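Local coordinates for disulfide isomerase DsbG N-terminal domain-containing protein (PDB 3TDG) that probably acts as a periplasmic thiol-disulfide oxidoreductase of the DsbG type, with a thioredoxin-fold domain that has reductase activity, at residues A191-L196 against T224-N229. Numbering follows the deposited sequence.
Sequences AKKAAL and TQYDIN
A loop isoleucine packs onto one face of a helix here, with a water bridge beside it, in the helical part of the thioredoxin-fold domain. Ile228, in the loop between helices 211-222 and 235-249, points its CD1 at Lys192, Lys193 and Leu196 on helix 188-206. With CG1 anti to the backbone N (chi1 -177°), the longer branch of the isoleucine is carried out to the helix. The fit is tight: CD1 of Ile228 lies 3.5 Å from CG of Lys193 and equally near CG of Lys192. Its approach to CD1 of Leu196, at 3.2 Å, is unusually short for two methyls, and the exact value is doubtful. Lys192 and Ile228 approach head-on, CG of the lysine meeting CD1 and the rest of its chain following CG1. CE of Lys192 ends up 3.0 Å from the carbonyl O of Ile228, while its ammonium is hydrogen-bonded to the carbonyl O of Gln231, further along the same loop. Tyr226 extends the apolar patch; the edge of its ring meets Leu196, CE2 of Tyr226 standing 4.1 Å from CD1 of Leu196, and its other neighbours include Lys220 and Ile221 of helix 211-222.

Lys193 behaves differently. Stretched out from CG, it passes Tyr226 heading the other way and touches Pro157 and Met158, next to the CxxC pair Cys159 and Cys162, probably the redox site. Its buried ammonium is held by the carbonyl O of Ile221, at the end of helix 211-222, more weakly by that of Ser223, and by a water that extends the network into the loop. This water accepts from NZ of Lys193 at 2.8 Å. It donates to O of Thr224 at 3.2 Å, and the water oxygen lies 2.7 Å from O of Tyr226, its second acceptor.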
ATOM      1  N   ALA A 191      10.387  -8.135 -30.683  1.00 38.74           N
ATOM      2  CA  ALA A 191       9.138  -7.484 -31.073  1.00 39.06           C
ATOM      3  C   ALA A 191       8.840  -7.692 -32.566  1.00 39.32           C
ATOM      4  O   ALA A 191       7.719  -8.056 -32.957  1.00 39.49           O
ATOM      5  CB  ALA A 191       9.186  -5.989 -30.707  1.00 38.87           C
ATOM      6  N   LYS A 192       9.865  -7.511 -33.391  1.00 39.19           N
ATOM      7  CA  LYS A 192       9.734  -7.687 -34.829  1.00 39.61           C
ATOM      8  C   LYS A 192       9.389  -9.119 -35.210  1.00 38.57           C
ATOM      9  O   LYS A 192       8.510  -9.361 -36.027  1.00 38.90           O
ATOM     10  CB  LYS A 192      11.033  -7.237 -35.506  1.00 40.26           C
ATOM     11  CG  LYS A 192      11.007  -7.285 -37.002  1.00 43.56           C
ATOM     12  CD  LYS A 192      12.058  -6.325 -37.596  1.00 49.01           C
ATOM     13  CE  LYS A 192      12.431  -6.755 -39.018  1.00 52.21           C
ATOM     14  NZ  LYS A 192      11.233  -7.173 -39.840  1.00 54.83           N
ATOM     15  N   LYS A 193      10.081 -10.083 -34.624  1.00 38.02           N
ATOM     16  CA  LYS A 193       9.735 -11.471 -34.863  1.00 36.87           C
ATOM     17  C   LYS A 193       8.337 -11.807 -34.340  1.00 35.92           C
ATOM     18  O   LYS A 193       7.576 -12.490 -35.006  1.00 35.28           O
ATOM     19  CB  LYS A 193      10.796 -12.399 -34.257  1.00 37.56           C
ATOM     20  CG  LYS A 193      12.077 -12.492 -35.115  1.00 38.92           C
ATOM     21  CD  LYS A 193      12.892 -13.732 -34.779  1.00 41.57           C
ATOM     22  CE  LYS A 193      14.177 -13.830 -35.668  1.00 41.80           C
ATOM     23  NZ  LYS A 193      14.904 -15.099 -35.398  1.00 41.58           N
ATOM     24  N   ALA A 194       7.999 -11.343 -33.139  1.00 35.68           N
ATOM     25  CA  ALA A 194       6.633 -11.549 -32.612  1.00 35.57           C
ATOM     26  C   ALA A 194       5.574 -10.992 -33.578  1.00 35.76           C
ATOM     27  O   ALA A 194       4.567 -11.649 -33.841  1.00 36.31           O
ATOM     28  CB  ALA A 194       6.492 -10.901 -31.211  1.00 34.84           C
ATOM     29  N   ALA A 195       5.828  -9.797 -34.127  1.00 35.95           N
ATOM     30  CA  ALA A 195       4.936  -9.176 -35.137  1.00 36.47           C
ATOM     31  C   ALA A 195       4.739 -10.025 -36.384  1.00 36.74           C
ATOM     32  O   ALA A 195       3.617 -10.210 -36.854  1.00 36.79           O
ATOM     33  CB  ALA A 195       5.434  -7.747 -35.515  1.00 36.15           C
ATOM     34  N   LEU A 196       5.839 -10.553 -36.915  1.00 37.86           N
ATOM     35  CA  LEU A 196       5.818 -11.405 -38.099  1.00 37.79           C
ATOM     36  C   LEU A 196       5.072 -12.689 -37.809  1.00 37.09           C
ATOM     37  O   LEU A 196       4.335 -13.207 -38.655  1.00 36.73           O
ATOM     38  CB  LEU A 196       7.266 -11.732 -38.541  1.00 38.55           C
ATOM     39  CG  LEU A 196       8.152 -10.574 -39.047  1.00 41.73           C
ATOM     40  CD1 LEU A 196       9.654 -10.982 -39.199  1.00 44.11           C
ATOM     41  CD2 LEU A 196       7.637 -10.005 -40.367  1.00 41.90           C
ATOM     42  N   THR A 224      17.652 -19.090 -35.269  1.00 43.67           N
ATOM     43  CA  THR A 224      18.700 -18.084 -35.174  1.00 45.04           C
ATOM     44  C   THR A 224      19.184 -17.570 -36.535  1.00 46.18           C
ATOM     45  O   THR A 224      19.635 -16.432 -36.644  1.00 46.23           O
ATOM     46  CB  THR A 224      19.895 -18.651 -34.362  1.00 44.92           C
ATOM     47  OG1 THR A 224      19.426 -19.101 -33.081  1.00 44.93           O
ATOM     48  CG2 THR A 224      20.956 -17.604 -34.143  1.00 44.20           C
ATOM     49  N   GLN A 225      19.070 -18.394 -37.571  1.00 48.48           N
ATOM     50  CA  GLN A 225      19.512 -17.998 -38.919  1.00 50.87           C
ATOM     51  C   GLN A 225      18.446 -17.234 -39.703  1.00 52.34           C
ATOM     52  O   GLN A 225      18.735 -16.712 -40.786  1.00 52.37           O
ATOM     53  CB  GLN A 225      19.994 -19.215 -39.716  1.00 51.16           C
ATOM     54  CG  GLN A 225      21.275 -19.844 -39.155  1.00 52.54           C
ATOM     55  CD  GLN A 225      21.044 -20.592 -37.842  1.00 53.00           C
ATOM     56  OE1 GLN A 225      20.063 -21.325 -37.696  1.00 55.72           O
ATOM     57  NE2 GLN A 225      21.947 -20.410 -36.887  1.00 51.77           N
ATOM     58  N   TYR A 226      17.224 -17.162 -39.160  1.00 53.61           N
ATOM     59  CA  TYR A 226      16.152 -16.407 -39.804  1.00 55.48           C
ATOM     60  C   TYR A 226      16.517 -14.928 -39.931  1.00 56.53           C
ATOM     61  O   TYR A 226      16.639 -14.206 -38.935  1.00 56.96           O
ATOM     62  CB  TYR A 226      14.811 -16.571 -39.072  1.00 55.74           C
ATOM     63  CG  TYR A 226      13.645 -15.948 -39.812  1.00 56.58           C
ATOM     64  CD1 TYR A 226      12.992 -16.643 -40.829  1.00 57.57           C
ATOM     65  CD2 TYR A 226      13.206 -14.658 -39.504  1.00 58.40           C
ATOM     66  CE1 TYR A 226      11.926 -16.075 -41.525  1.00 59.43           C
ATOM     67  CE2 TYR A 226      12.140 -14.079 -40.195  1.00 59.58           C
ATOM     68  CZ  TYR A 226      11.506 -14.798 -41.195  1.00 59.44           C
ATOM     69  OH  TYR A 226      10.455 -14.238 -41.878  1.00 62.34           O
ATOM     70  N   ASP A 227      16.686 -14.494 -41.172  1.00 57.68           N
ATOM     71  CA  ASP A 227      17.114 -13.140 -41.478  1.00 59.01           C
ATOM     72  C   ASP A 227      15.995 -12.145 -41.207  1.00 59.29           C
ATOM     73  O   ASP A 227      15.170 -11.837 -42.074  1.00 58.63           O
ATOM     74  CB  ASP A 227      17.582 -13.045 -42.936  1.00 59.73           C
ATOM     75  CG  ASP A 227      18.475 -11.835 -43.184  1.00 62.05           C
ATOM     76  OD1 ASP A 227      18.483 -10.902 -42.334  1.00 65.45           O
ATOM     77  OD2 ASP A 227      19.176 -11.821 -44.228  1.00 62.91           O
ATOM     78  N   ILE A 228      15.997 -11.634 -39.987  1.00 59.84           N
ATOM     79  CA  ILE A 228      14.945 -10.766 -39.516  1.00 60.31           C
ATOM     80  C   ILE A 228      14.881  -9.417 -40.271  1.00 60.90           C
ATOM     81  O   ILE A 228      13.798  -8.941 -40.609  1.00 60.81           O
ATOM     82  CB  ILE A 228      15.018 -10.625 -37.953  1.00 60.75           C
ATOM     83  CG1 ILE A 228      13.862  -9.779 -37.420  1.00 59.39           C
ATOM     84  CG2 ILE A 228      16.417 -10.176 -37.479  1.00 60.27           C
ATOM     85  CD1 ILE A 228      12.508 -10.343 -37.803  1.00 60.31           C
ATOM     86  N   ASN A 229      16.034  -8.830 -40.568  1.00 61.80           N
ATOM     87  CA  ASN A 229      16.071  -7.562 -41.302  1.00 62.85           C
ATOM     88  C   ASN A 229      15.667  -7.668 -42.777  1.00 63.10           C
ATOM     89  O   ASN A 229      15.294  -6.671 -43.387  1.00 62.91           O
ATOM     90  CB  ASN A 229      17.432  -6.892 -41.137  1.00 63.18           C
ATOM     91  CG  ASN A 229      17.782  -6.664 -39.685  1.00 64.06           C
ATOM     92  OD1 ASN A 229      18.877  -6.994 -39.239  1.00 66.14           O
ATOM     93  ND2 ASN A 229      16.835  -6.122 -38.930  1.00 65.33           N
TER
HETATM   94  O   HOH W   1      17.384 -14.134 -36.303  1.00 46.31           O